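Local coordinates for protein orotate phosphoribosyltransferase (Aeropyrum pernix, PDB 2YZK) that probably catalyses the magnesium-dependent transfer of a phosphoribosyl group from phosphoribosyl diphosphate to orotate, yielding orotidine monophosphate in de novo pyrimidine synthesis, at residues D30-L35 against V112-T117; L49-Q54 against V161-L166; T120-S125 against A139-D144; S42-L47 against L70-M75. All coordinates share one frame; numbering follows the deposited sequence.

Contact 1 (D30-L35 against V112-T117); sequences DMRRLL and VDDVAT
Met-31, in the 3-10 turn 31-34, rests on Asp-114 and Val-115 of the phosphoribosyl diphosphate-binding motif of type I phosphoribosyltransferases, a site predicted here. The apolar part of the contact belongs to Met-31, present as selenomethionine. Its CB lies 3.9 Å from Asp-114 CB, while the chain bends at chi2 and chi3 and brings CE to 3.8 Å from CG2 of Val-115, the two side chains crossing at about a right angle. An unbranched, flexible residue suits a place where Leu-6 and Leu-142 must be met as well. The polar part runs through a water, which accepts from Met-31 N and donates to Asp-114 OD2 at 2.8 Å. The other oxygen, Asp-114 OD1, takes the N-H of Val-115 from above the carboxylate plane, and the two bonds together limit the rotation of the group. With an alanine at Asp-114, the bridging water would probably lose its acceptor and the N-H of Val-115 its carboxylate mate. Just before the turn, Asp-30 OD1 accepts from Arg-32 N, an Asx turn, and from the opposite face receives Arg-32 NE in a salt bridge, 2.8 Å long and nearly straight at 168°.

Contact 2 (L49-Q54 against V161-L166); sequences LEVGGQ and VSVATL
Val-51 carries most of this contact: projecting from helix 38-58, it meets Val-161 of strand 159-162 and Val-163, where the chain turns a corner. Its CB faces Val-161, 4.0 Å from CG1, while both methyls lie by Val-163. The branch CG1 approaches the backbone, 4.1 Å from Ser-162 O, and CG2 packs 3.8 Å from CG2 of Val-163, the two valines crossing at about a right angle. A chi1 of -60° sets Val-51 CG1 anti to the carbonyl carbon and leaves CG2 between the backbone N and that carbon, which turns CG1 to the backbone at Ser-162 and Val-163 and CG2 to the Val-163 side chain. Val-161 reaches across with CG1, which also lies 3.8 Å from Val-51 O. No hydrogen bond joins the segments. Compact beta-branched side chains fit here because they give a broad apolar surface close to the backbone. This is helix-on-sheet packing at the margin of the alpha/beta phosphoribosyltransferase fold, at an outermost strand. Strand 159-162 bonds through Val-161 to Ala-139 and Val-141 of strand 135-141; Leu-140 of that strand touches Val-51 too, and Val-163 leans further on Leu-47 and Leu-48 of helix 38-58.

Contact 3 (T120-S125 against A139-D144); sequences TSIAKS and ALVLVD
Two torsions of Ile-122 aim its branches at Ala-139 and Val-141. With chi1 at -63°, CG2 lies anti to the backbone N and comes down on the methyl of Ala-139, CG2 to CB 3.9 Å. The same rotation sets CG1 anti to the carbonyl carbon, and a nearly extended chi2 of 169° then carries CD1 along the strand to Val-141, where it meets CG1 at 4.1 Å. Val-141 presents that methyl because its own CG1 is likewise anti to its carbonyl carbon; the two side chains cross obliquely. Ile-122 thus bridges two residues that lie on the same face of strand 135-141, two positions apart, whereas Leu-140 between them points to the other face. The residue types match the task: the two branches of isoleucine, one short and one long, serve the two residues, alanine permits a close approach of the helix, and valine meets the end of the longer branch. All three are buried, and no polar bond crosses between the segments. Within the helix, Ser-125 OG donates to Ser-121 O at 3.2 Å, meeting the carbonyl at 151°, so this buried hydroxyl finds a partner in the turn before it. Thr-120 and Ser-121 belong to the predicted phosphoribosyl diphosphate site, and the contact lies in the first turn of the helix that begins with them. Helix 120-131 joins strand 108-113 to its parallel neighbour 135-141 in a beta-alpha-beta crossover. Asp-113 touches Ile-122 and Val-141, while Leu-140 packs against helix 38-58 on the far side of the sheet.

Contact 4 (S42-L47 against L70-M75); sequences SVALDL and LPWAAM
Met-75, the residue that receives Leu-45 from across the contact, is fixed in its helix by the 2.9 Å bond from its N to Pro-71 O. The contact is a helix-helix packing in the alpha/beta phosphoribosyltransferase fold: segments 42-47 and 70-75 cross at -68°, their axes 10.9 Å apart at closest approach, and only apolar groups meet between them. Trp-72 offers the six-membered part of its indole. Its CG is anti to its carbonyl carbon (chi1 -60°), which swings the ring toward helix 38-58; there the Ala-44 methyl approaches obliquely, CB to CZ3 3.5 Å. Alanine suits this place, since a small side chain lets the large ring come close to the helix backbone. Leu-45 works with both methyls. CD2 comes in the plane of the indole at its edge, 3.9 Å from CE3, while CD1 is directed at Met-75, a selenomethionine here. Exchanging Leu-45 for an alanine is likely to open a gap between the indole edge and Met-75, leaving the end of the methionine chain more able to turn. Trp-72 also touches Asp-114 of the predicted phosphoribosyl diphosphate site. Leu-78 of the second subunit packs on both Leu-45 and Met-75, which places them in the dimer interface. The Leu-45 fork straddles Met-75 CB, CD1 and CD2 each 3.8 Å from it, and the bend of Met-75 at chi3 brings CE to a tight 3.4 Å from Leu-45 CD1.

From the N terminus, the turn 30-35 begins contact 1, which waits for its partner until 112-117. Contact 4 opens and closes within that loop, pairing helix 38-58 with helix 70-80. Contact 2 starts on the same long helix but ends only at 161-166, so it crosses both contact 1 and contact 4. Contact 3 follows after contact 1 has closed and lies wholly within the span of contact 2. Strands 108-113, 135-141 and 159-162, neighbours in the parallel sheet, connect contacts 1, 3 and 2 in that order. Leu-142 packs on Met-31, Ala-44 and Trp-72, joining the sheet's end to contacts 1 and 4.

Contact 1 (D30-L35 against V112-T117)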
loop_
_atom_site.group_PDB
_atom_site.type_symbol
_atom_site.label_atom_id
_atom_site.label_comp_id
_atom_site.label_asym_id
_atom_site.label_seq_id
_atom_site.Cartn_x
_atom_site.Cartn_y
_atom_site.Cartn_z
ATOM N N ASP A 30 12.527 10.850 -1.407
ATOM C CA ASP A 30 11.264 10.241 -1.805
ATOM C C ASP A 30 11.474 8.775 -2.158
ATOM O O ASP A 30 11.774 8.429 -3.302
ATOM C CB ASP A 30 10.650 10.975 -2.997
ATOM C CG ASP A 30 9.225 10.534 -3.272
ATOM O OD1 ASP A 30 8.751 9.615 -2.566
ATOM O OD2 ASP A 30 8.580 11.097 -4.185
HETATM N N MSE A 31 11.305 7.919 -1.158
HETATM C CA MSE A 31 11.488 6.485 -1.320
HETATM C C MSE A 31 10.444 5.871 -2.253
HETATM O O MSE A 31 10.630 4.768 -2.770
HETATM C CB MSE A 31 11.421 5.814 0.052
HETATM C CG MSE A 31 12.599 4.918 0.393
HETATM SE SE MSE A 31 14.253 5.639 0.161
HETATM C CE MSE A 31 14.041 7.363 0.642
ATOM N N ARG A 32 9.346 6.586 -2.467
ATOM C CA ARG A 32 8.290 6.083 -3.338
ATOM C C ARG A 32 8.797 5.881 -4.763
ATOM O O ARG A 32 8.300 5.024 -5.491
ATOM C CB ARG A 32 7.102 7.052 -3.340
ATOM C CG ARG A 32 6.394 7.171 -1.992
ATOM C CD ARG A 32 5.348 8.278 -2.014
ATOM N NE ARG A 32 5.935 9.563 -2.381
ATOM C CZ ARG A 32 5.256 10.704 -2.469
ATOM N NH1 ARG A 32 3.955 10.731 -2.212
ATOM N NH2 ARG A 32 5.880 11.818 -2.827
ATOM N N ARG A 33 9.795 6.662 -5.160
ATOM C CA ARG A 33 10.327 6.545 -6.511
ATOM C C ARG A 33 11.012 5.212 -6.794
ATOM O O ARG A 33 11.244 4.864 -7.946
ATOM C CB ARG A 33 11.266 7.712 -6.804
ATOM C CG ARG A 33 10.549 9.055 -6.797
ATOM C CD ARG A 33 11.502 10.187 -7.107
ATOM N NE ARG A 33 11.899 10.227 -8.512
ATOM C CZ ARG A 33 11.157 10.750 -9.485
ATOM N NH1 ARG A 33 9.969 11.278 -9.213
ATOM N NH2 ARG A 33 11.609 10.764 -10.733
ATOM N N LEU A 34 11.323 4.451 -5.752
ATOM C CA LEU A 34 11.952 3.153 -5.961
ATOM C C LEU A 34 10.925 2.135 -6.458
ATOM O O LEU A 34 11.279 1.129 -7.076
ATOM C CB LEU A 34 12.563 2.637 -4.661
ATOM C CG LEU A 34 13.625 3.509 -3.999
ATOM C CD1 LEU A 34 14.173 2.765 -2.796
ATOM C CD2 LEU A 34 14.748 3.814 -4.983
ATOM N N LEU A 35 9.653 2.399 -6.180
ATOM C CA LEU A 35 8.585 1.475 -6.561
ATOM C C LEU A 35 8.360 1.339 -8.060
ATOM O O LEU A 35 7.910 0.295 -8.532
ATOM C CB LEU A 35 7.274 1.896 -5.887
ATOM C CG LEU A 35 7.311 1.885 -4.356
ATOM C CD1 LEU A 35 6.064 2.554 -3.804
ATOM C CD2 LEU A 35 7.419 0.445 -3.863
ATOM N N VAL A 112 6.409 -1.370 9.593
ATOM C CA VAL A 112 7.269 -0.932 8.501
ATOM C C VAL A 112 6.862 0.423 7.927
ATOM O O VAL A 112 5.680 0.680 7.675
ATOM C CB VAL A 112 7.237 -1.970 7.349
ATOM C CG1 VAL A 112 8.092 -1.495 6.180
ATOM C CG2 VAL A 112 7.717 -3.320 7.855
ATOM N N ASP A 113 7.849 1.290 7.721
ATOM C CA ASP A 113 7.594 2.600 7.128
ATOM C C ASP A 113 8.759 2.873 6.189
ATOM O O ASP A 113 9.833 2.297 6.356
ATOM C CB ASP A 113 7.512 3.691 8.200
ATOM C CG ASP A 113 6.688 4.891 7.748
ATOM O OD1 ASP A 113 6.287 4.932 6.565
ATOM O OD2 ASP A 113 6.437 5.792 8.576
ATOM N N ASP A 114 8.565 3.735 5.194
ATOM C CA ASP A 114 9.663 3.987 4.282
ATOM C C ASP A 114 10.754 4.863 4.884
ATOM O O ASP A 114 11.927 4.500 4.838
ATOM C CB ASP A 114 9.154 4.546 2.935
ATOM C CG ASP A 114 8.389 5.858 3.063
ATOM O OD1 ASP A 114 8.000 6.263 4.180
ATOM O OD2 ASP A 114 8.161 6.480 2.001
ATOM N N VAL A 115 10.368 5.981 5.491
ATOM C CA VAL A 115 11.335 6.903 6.083
ATOM C C VAL A 115 10.958 7.321 7.503
ATOM O O VAL A 115 9.817 7.716 7.761
ATOM C CB VAL A 115 11.470 8.185 5.214
ATOM C CG1 VAL A 115 12.444 9.157 5.853
ATOM C CG2 VAL A 115 11.931 7.818 3.819
ATOM N N ALA A 116 11.917 7.233 8.420
ATOM C CA ALA A 116 11.685 7.634 9.803
ATOM C C ALA A 116 12.136 9.084 9.949
ATOM O O ALA A 116 13.294 9.414 9.685
ATOM C CB ALA A 116 12.473 6.737 10.762
ATOM N N THR A 117 11.211 9.948 10.346
ATOM C CA THR A 117 11.521 11.357 10.530
ATOM C C THR A 117 11.574 11.641 12.027
ATOM O O THR A 117 12.606 11.430 12.658
ATOM C CB THR A 117 10.463 12.253 9.840
ATOM O OG1 THR A 117 9.166 11.985 10.386
ATOM C CG2 THR A 117 10.432 11.977 8.343
HETATM O O HOH W 1 9.752 8.621 1.252
#

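Contact 2 (L49-Q54 against V161-L166)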
loop_
_atom_site.group_PDB
_atom_site.type_symbol
_atom_site.label_atom_id
_atom_site.label_comp_id
_atom_site.label_asym_id
_atom_site.label_seq_id
_atom_site.Cartn_x
_atom_site.Cartn_y
_atom_site.Cartn_z
ATOM N N LEU A 49 14.610 -7.170 4.282
ATOM C CA LEU A 49 14.511 -8.518 4.828
ATOM C C LEU A 49 15.756 -8.805 5.645
ATOM O O LEU A 49 15.688 -9.382 6.728
ATOM C CB LEU A 49 14.361 -9.539 3.692
ATOM C CG LEU A 49 12.972 -9.518 3.043
ATOM C CD1 LEU A 49 12.963 -10.289 1.736
ATOM C CD2 LEU A 49 11.966 -10.102 4.035
ATOM N N GLU A 50 16.896 -8.372 5.121
ATOM C CA GLU A 50 18.176 -8.561 5.788
ATOM C C GLU A 50 18.244 -7.865 7.149
ATOM O O GLU A 50 18.598 -8.488 8.149
ATOM C CB GLU A 50 19.296 -8.047 4.886
ATOM C CG GLU A 50 20.677 -8.073 5.502
ATOM C CD GLU A 50 21.743 -7.659 4.506
ATOM O OE1 GLU A 50 21.941 -8.391 3.514
ATOM O OE2 GLU A 50 22.373 -6.599 4.711
ATOM N N VAL A 51 17.914 -6.577 7.192
ATOM C CA VAL A 51 17.968 -5.842 8.453
ATOM C C VAL A 51 16.829 -6.230 9.388
ATOM O O VAL A 51 16.977 -6.164 10.611
ATOM C CB VAL A 51 17.954 -4.305 8.225
ATOM C CG1 VAL A 51 19.161 -3.890 7.396
ATOM C CG2 VAL A 51 16.682 -3.894 7.542
ATOM N N GLY A 52 15.700 -6.636 8.811
ATOM C CA GLY A 52 14.563 -7.051 9.614
ATOM C C GLY A 52 14.946 -8.283 10.411
ATOM O O GLY A 52 14.419 -8.539 11.491
ATOM N N GLY A 53 15.874 -9.053 9.854
ATOM C CA GLY A 53 16.356 -10.253 10.517
ATOM C C GLY A 53 15.306 -11.227 11.017
ATOM O O GLY A 53 14.260 -11.417 10.397
ATOM N N GLN A 54 15.594 -11.854 12.152
ATOM C CA GLN A 54 14.683 -12.832 12.727
ATOM C C GLN A 54 13.390 -12.237 13.275
ATOM O O GLN A 54 12.364 -12.914 13.298
ATOM C CB GLN A 54 15.400 -13.633 13.816
ATOM C CG GLN A 54 16.573 -14.434 13.278
ATOM C CD GLN A 54 16.190 -15.287 12.088
ATOM O OE1 GLN A 54 16.695 -15.091 10.980
ATOM N NE2 GLN A 54 15.287 -16.237 12.305
ATOM N N VAL A 161 15.061 0.079 13.457
ATOM C CA VAL A 161 16.136 -0.469 12.640
ATOM C C VAL A 161 15.959 0.106 11.235
ATOM O O VAL A 161 14.837 0.205 10.737
ATOM C CB VAL A 161 16.073 -2.010 12.572
ATOM C CG1 VAL A 161 17.195 -2.530 11.692
ATOM C CG2 VAL A 161 16.185 -2.599 13.979
ATOM N N SER A 162 17.059 0.495 10.599
ATOM C CA SER A 162 16.978 1.070 9.262
ATOM C C SER A 162 18.003 0.471 8.316
ATOM O O SER A 162 19.065 0.023 8.744
ATOM C CB SER A 162 17.195 2.584 9.332
ATOM O OG SER A 162 18.490 2.888 9.828
ATOM N N VAL A 163 17.675 0.455 7.030
ATOM C CA VAL A 163 18.600 -0.062 6.031
ATOM C C VAL A 163 19.755 0.928 5.937
ATOM O O VAL A 163 20.924 0.535 5.852
ATOM C CB VAL A 163 17.920 -0.207 4.651
ATOM C CG1 VAL A 163 18.954 -0.558 3.592
ATOM C CG2 VAL A 163 16.862 -1.304 4.717
ATOM N N ALA A 164 19.429 2.215 5.967
ATOM C CA ALA A 164 20.460 3.244 5.905
ATOM C C ALA A 164 20.019 4.543 6.566
ATOM O O ALA A 164 18.828 4.769 6.801
ATOM C CB ALA A 164 20.845 3.512 4.451
ATOM N N THR A 165 20.988 5.389 6.884
ATOM C CA THR A 165 20.685 6.677 7.478
ATOM C C THR A 165 20.908 7.712 6.394
ATOM O O THR A 165 21.669 7.483 5.453
ATOM C CB THR A 165 21.609 7.011 8.665
ATOM O OG1 THR A 165 22.959 7.127 8.202
ATOM C CG2 THR A 165 21.517 5.925 9.738
ATOM N N LEU A 166 20.225 8.842 6.521
ATOM C CA LEU A 166 20.355 9.924 5.559
ATOM C C LEU A 166 21.799 10.403 5.510
ATOM O O LEU A 166 22.348 10.646 4.434
ATOM C CB LEU A 166 19.430 11.079 5.957
ATOM C CG LEU A 166 19.542 12.362 5.131
ATOM C CD1 LEU A 166 19.231 12.065 3.672
ATOM C CD2 LEU A 166 18.584 13.407 5.690
#

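Contact 3 (T120-S125 against A139-D144)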
loop_
_atom_site.group_PDB
_atom_site.type_symbol
_atom_site.label_atom_id
_atom_site.label_comp_id
_atom_site.label_asym_id
_atom_site.label_seq_id
_atom_site.Cartn_x
_atom_site.Cartn_y
_atom_site.Cartn_z
ATOM N N THR A 120 7.100 10.044 15.339
ATOM C CA THR A 120 5.728 10.135 15.833
ATOM C C THR A 120 4.697 9.361 15.010
ATOM O O THR A 120 3.736 8.827 15.567
ATOM C CB THR A 120 5.268 11.616 15.958
ATOM O OG1 THR A 120 5.541 12.314 14.738
ATOM C CG2 THR A 120 5.996 12.304 17.102
ATOM N N SER A 121 4.880 9.298 13.694
ATOM C CA SER A 121 3.935 8.570 12.856
ATOM C C SER A 121 4.010 7.084 13.193
ATOM O O SER A 121 2.996 6.385 13.216
ATOM C CB SER A 121 4.242 8.790 11.368
ATOM O OG SER A 121 5.545 8.343 11.036
ATOM N N ILE A 122 5.221 6.606 13.461
ATOM C CA ILE A 122 5.417 5.208 13.811
ATOM C C ILE A 122 4.868 4.970 15.215
ATOM O O ILE A 122 4.209 3.965 15.469
ATOM C CB ILE A 122 6.916 4.840 13.754
ATOM C CG1 ILE A 122 7.420 5.014 12.314
ATOM C CG2 ILE A 122 7.129 3.404 14.230
ATOM C CD1 ILE A 122 8.925 4.955 12.092
ATOM N N ALA A 123 5.132 5.915 16.115
ATOM C CA ALA A 123 4.663 5.822 17.495
ATOM C C ALA A 123 3.145 5.665 17.552
ATOM O O ALA A 123 2.623 4.866 18.338
ATOM C CB ALA A 123 5.092 7.065 18.277
ATOM N N LYS A 124 2.441 6.433 16.722
ATOM C CA LYS A 124 0.983 6.369 16.676
ATOM C C LYS A 124 0.517 4.980 16.244
ATOM O O LYS A 124 -0.439 4.436 16.800
ATOM C CB LYS A 124 0.425 7.430 15.716
ATOM C CG LYS A 124 0.571 8.860 16.221
ATOM C CD LYS A 124 -0.147 9.861 15.317
ATOM C CE LYS A 124 -0.191 11.246 15.950
ATOM N NZ LYS A 124 -1.086 12.199 15.217
ATOM N N SER A 125 1.196 4.398 15.262
ATOM C CA SER A 125 0.825 3.069 14.786
ATOM C C SER A 125 1.049 2.039 15.888
ATOM O O SER A 125 0.260 1.100 16.043
ATOM C CB SER A 125 1.646 2.700 13.546
ATOM O OG SER A 125 1.418 3.637 12.509
ATOM N N ALA A 139 10.578 -1.617 14.733
ATOM C CA ALA A 139 10.076 -0.776 13.650
ATOM C C ALA A 139 11.188 -0.821 12.607
ATOM O O ALA A 139 12.363 -0.620 12.926
ATOM C CB ALA A 139 9.844 0.655 14.129
ATOM N N LEU A 140 10.808 -1.087 11.364
ATOM C CA LEU A 140 11.759 -1.220 10.279
ATOM C C LEU A 140 11.497 -0.187 9.191
ATOM O O LEU A 140 10.367 -0.033 8.742
ATOM C CB LEU A 140 11.644 -2.642 9.715
ATOM C CG LEU A 140 12.313 -2.985 8.388
ATOM C CD1 LEU A 140 13.815 -2.899 8.546
ATOM C CD2 LEU A 140 11.884 -4.388 7.957
ATOM N N VAL A 141 12.544 0.527 8.785
ATOM C CA VAL A 141 12.421 1.532 7.737
ATOM C C VAL A 141 13.590 1.424 6.764
ATOM O O VAL A 141 14.606 0.798 7.063
ATOM C CB VAL A 141 12.391 2.979 8.304
ATOM C CG1 VAL A 141 11.255 3.127 9.303
ATOM C CG2 VAL A 141 13.723 3.321 8.955
ATOM N N LEU A 142 13.431 2.028 5.594
ATOM C CA LEU A 142 14.478 2.020 4.583
ATOM C C LEU A 142 15.521 3.065 4.943
ATOM O O LEU A 142 16.723 2.790 4.942
ATOM C CB LEU A 142 13.895 2.342 3.204
ATOM C CG LEU A 142 13.187 1.201 2.479
ATOM C CD1 LEU A 142 12.432 1.760 1.280
ATOM C CD2 LEU A 142 14.214 0.153 2.045
ATOM N N VAL A 143 15.047 4.264 5.261
ATOM C CA VAL A 143 15.932 5.364 5.613
ATOM C C VAL A 143 15.544 6.074 6.902
ATOM O O VAL A 143 14.392 6.463 7.097
ATOM C CB VAL A 143 15.984 6.421 4.479
ATOM C CG1 VAL A 143 16.809 7.626 4.924
ATOM C CG2 VAL A 143 16.587 5.811 3.227
ATOM N N ASP A 144 16.516 6.229 7.793
ATOM C CA ASP A 144 16.280 6.935 9.044
ATOM C C ASP A 144 16.966 8.287 8.884
ATOM O O ASP A 144 18.165 8.351 8.614
ATOM C CB ASP A 144 16.878 6.156 10.221
ATOM C CG ASP A 144 16.765 6.903 11.545
ATOM O OD1 ASP A 144 15.978 7.872 11.625
ATOM O OD2 ASP A 144 17.457 6.511 12.511
#

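Contact 4 (S42-L47 against L70-M75)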
loop_
_atom_site.group_PDB
_atom_site.type_symbol
_atom_site.label_atom_id
_atom_site.label_comp_id
_atom_site.label_asym_id
_atom_site.label_seq_id
_atom_site.Cartn_x
_atom_site.Cartn_y
_atom_site.Cartn_z
ATOM N N SER A 42 13.349 -4.272 -5.674
ATOM C CA SER A 42 13.813 -5.596 -5.278
ATOM C C SER A 42 15.056 -5.484 -4.405
ATOM O O SER A 42 15.212 -6.239 -3.443
ATOM C CB SER A 42 14.113 -6.455 -6.503
ATOM O OG SER A 42 12.906 -6.918 -7.080
ATOM N N VAL A 43 15.937 -4.546 -4.740
ATOM C CA VAL A 43 17.147 -4.337 -3.952
ATOM C C VAL A 43 16.718 -3.869 -2.563
ATOM O O VAL A 43 17.225 -4.341 -1.543
ATOM C CB VAL A 43 18.060 -3.258 -4.596
ATOM C CG1 VAL A 43 19.215 -2.921 -3.666
ATOM C CG2 VAL A 43 18.593 -3.761 -5.925
ATOM N N ALA A 44 15.755 -2.954 -2.537
ATOM C CA ALA A 44 15.243 -2.401 -1.287
ATOM C C ALA A 44 14.607 -3.479 -0.424
ATOM O O ALA A 44 14.841 -3.534 0.780
ATOM C CB ALA A 44 14.218 -1.305 -1.581
ATOM N N LEU A 45 13.798 -4.332 -1.043
ATOM C CA LEU A 45 13.133 -5.396 -0.309
ATOM C C LEU A 45 14.139 -6.366 0.291
ATOM O O LEU A 45 13.988 -6.793 1.436
ATOM C CB LEU A 45 12.164 -6.154 -1.218
ATOM C CG LEU A 45 10.858 -5.433 -1.558
ATOM C CD1 LEU A 45 10.067 -6.280 -2.536
ATOM C CD2 LEU A 45 10.044 -5.184 -0.289
ATOM N N ASP A 46 15.166 -6.715 -0.478
ATOM C CA ASP A 46 16.167 -7.641 0.025
ATOM C C ASP A 46 16.902 -7.056 1.222
ATOM O O ASP A 46 17.205 -7.767 2.181
ATOM C CB ASP A 46 17.163 -8.014 -1.076
ATOM C CG ASP A 46 16.521 -8.826 -2.186
ATOM O OD1 ASP A 46 15.615 -9.633 -1.883
ATOM O OD2 ASP A 46 16.926 -8.670 -3.355
ATOM N N LEU A 47 17.187 -5.759 1.169
ATOM C CA LEU A 47 17.879 -5.102 2.273
ATOM C C LEU A 47 16.975 -5.024 3.505
ATOM O O LEU A 47 17.443 -5.158 4.633
ATOM C CB LEU A 47 18.339 -3.703 1.850
ATOM C CG LEU A 47 19.484 -3.666 0.827
ATOM C CD1 LEU A 47 19.737 -2.233 0.393
ATOM C CD2 LEU A 47 20.742 -4.279 1.439
ATOM N N LEU A 70 3.079 1.379 3.221
ATOM C CA LEU A 70 2.160 0.319 2.816
ATOM C C LEU A 70 2.631 -0.590 1.677
ATOM O O LEU A 70 2.551 -1.808 1.794
ATOM C CB LEU A 70 0.780 0.911 2.495
ATOM C CG LEU A 70 -0.370 -0.086 2.332
ATOM C CD1 LEU A 70 -0.367 -1.115 3.458
ATOM C CD2 LEU A 70 -1.684 0.674 2.298
ATOM N N PRO A 71 3.128 -0.023 0.566
ATOM C CA PRO A 71 3.575 -0.921 -0.507
ATOM C C PRO A 71 4.697 -1.833 -0.029
ATOM O O PRO A 71 4.741 -3.021 -0.366
ATOM C CB PRO A 71 4.050 0.042 -1.588
ATOM C CG PRO A 71 3.181 1.250 -1.366
ATOM C CD PRO A 71 3.201 1.382 0.135
ATOM N N TRP A 72 5.605 -1.269 0.763
ATOM C CA TRP A 72 6.726 -2.031 1.289
ATOM C C TRP A 72 6.265 -3.159 2.201
ATOM O O TRP A 72 6.743 -4.288 2.086
ATOM C CB TRP A 72 7.681 -1.105 2.038
ATOM C CG TRP A 72 8.217 -0.035 1.159
ATOM C CD1 TRP A 72 7.873 1.284 1.174
ATOM C CD2 TRP A 72 9.141 -0.198 0.076
ATOM N NE1 TRP A 72 8.522 1.957 0.165
ATOM C CE2 TRP A 72 9.305 1.070 -0.526
ATOM C CE3 TRP A 72 9.844 -1.293 -0.447
ATOM C CZ2 TRP A 72 10.144 1.277 -1.628
ATOM C CZ3 TRP A 72 10.682 -1.089 -1.548
ATOM C CH2 TRP A 72 10.821 0.190 -2.123
ATOM N N ALA A 73 5.331 -2.853 3.097
ATOM C CA ALA A 73 4.806 -3.853 4.020
ATOM C C ALA A 73 4.091 -4.956 3.249
ATOM O O ALA A 73 4.258 -6.141 3.543
ATOM C CB ALA A 73 3.844 -3.206 5.010
ATOM N N ALA A 74 3.294 -4.564 2.259
ATOM C CA ALA A 74 2.555 -5.539 1.461
ATOM C C ALA A 74 3.501 -6.465 0.700
ATOM O O ALA A 74 3.279 -7.671 0.642
ATOM C CB ALA A 74 1.619 -4.823 0.482
HETATM N N MSE A 75 4.554 -5.898 0.117
HETATM C CA MSE A 75 5.511 -6.698 -0.632
HETATM C C MSE A 75 6.295 -7.634 0.284
HETATM O O MSE A 75 6.580 -8.763 -0.093
HETATM C CB MSE A 75 6.445 -5.784 -1.431
HETATM C CG MSE A 75 5.691 -4.953 -2.466
HETATM SE SE MSE A 75 6.704 -3.717 -3.308
HETATM C CE MSE A 75 7.596 -4.812 -4.413
#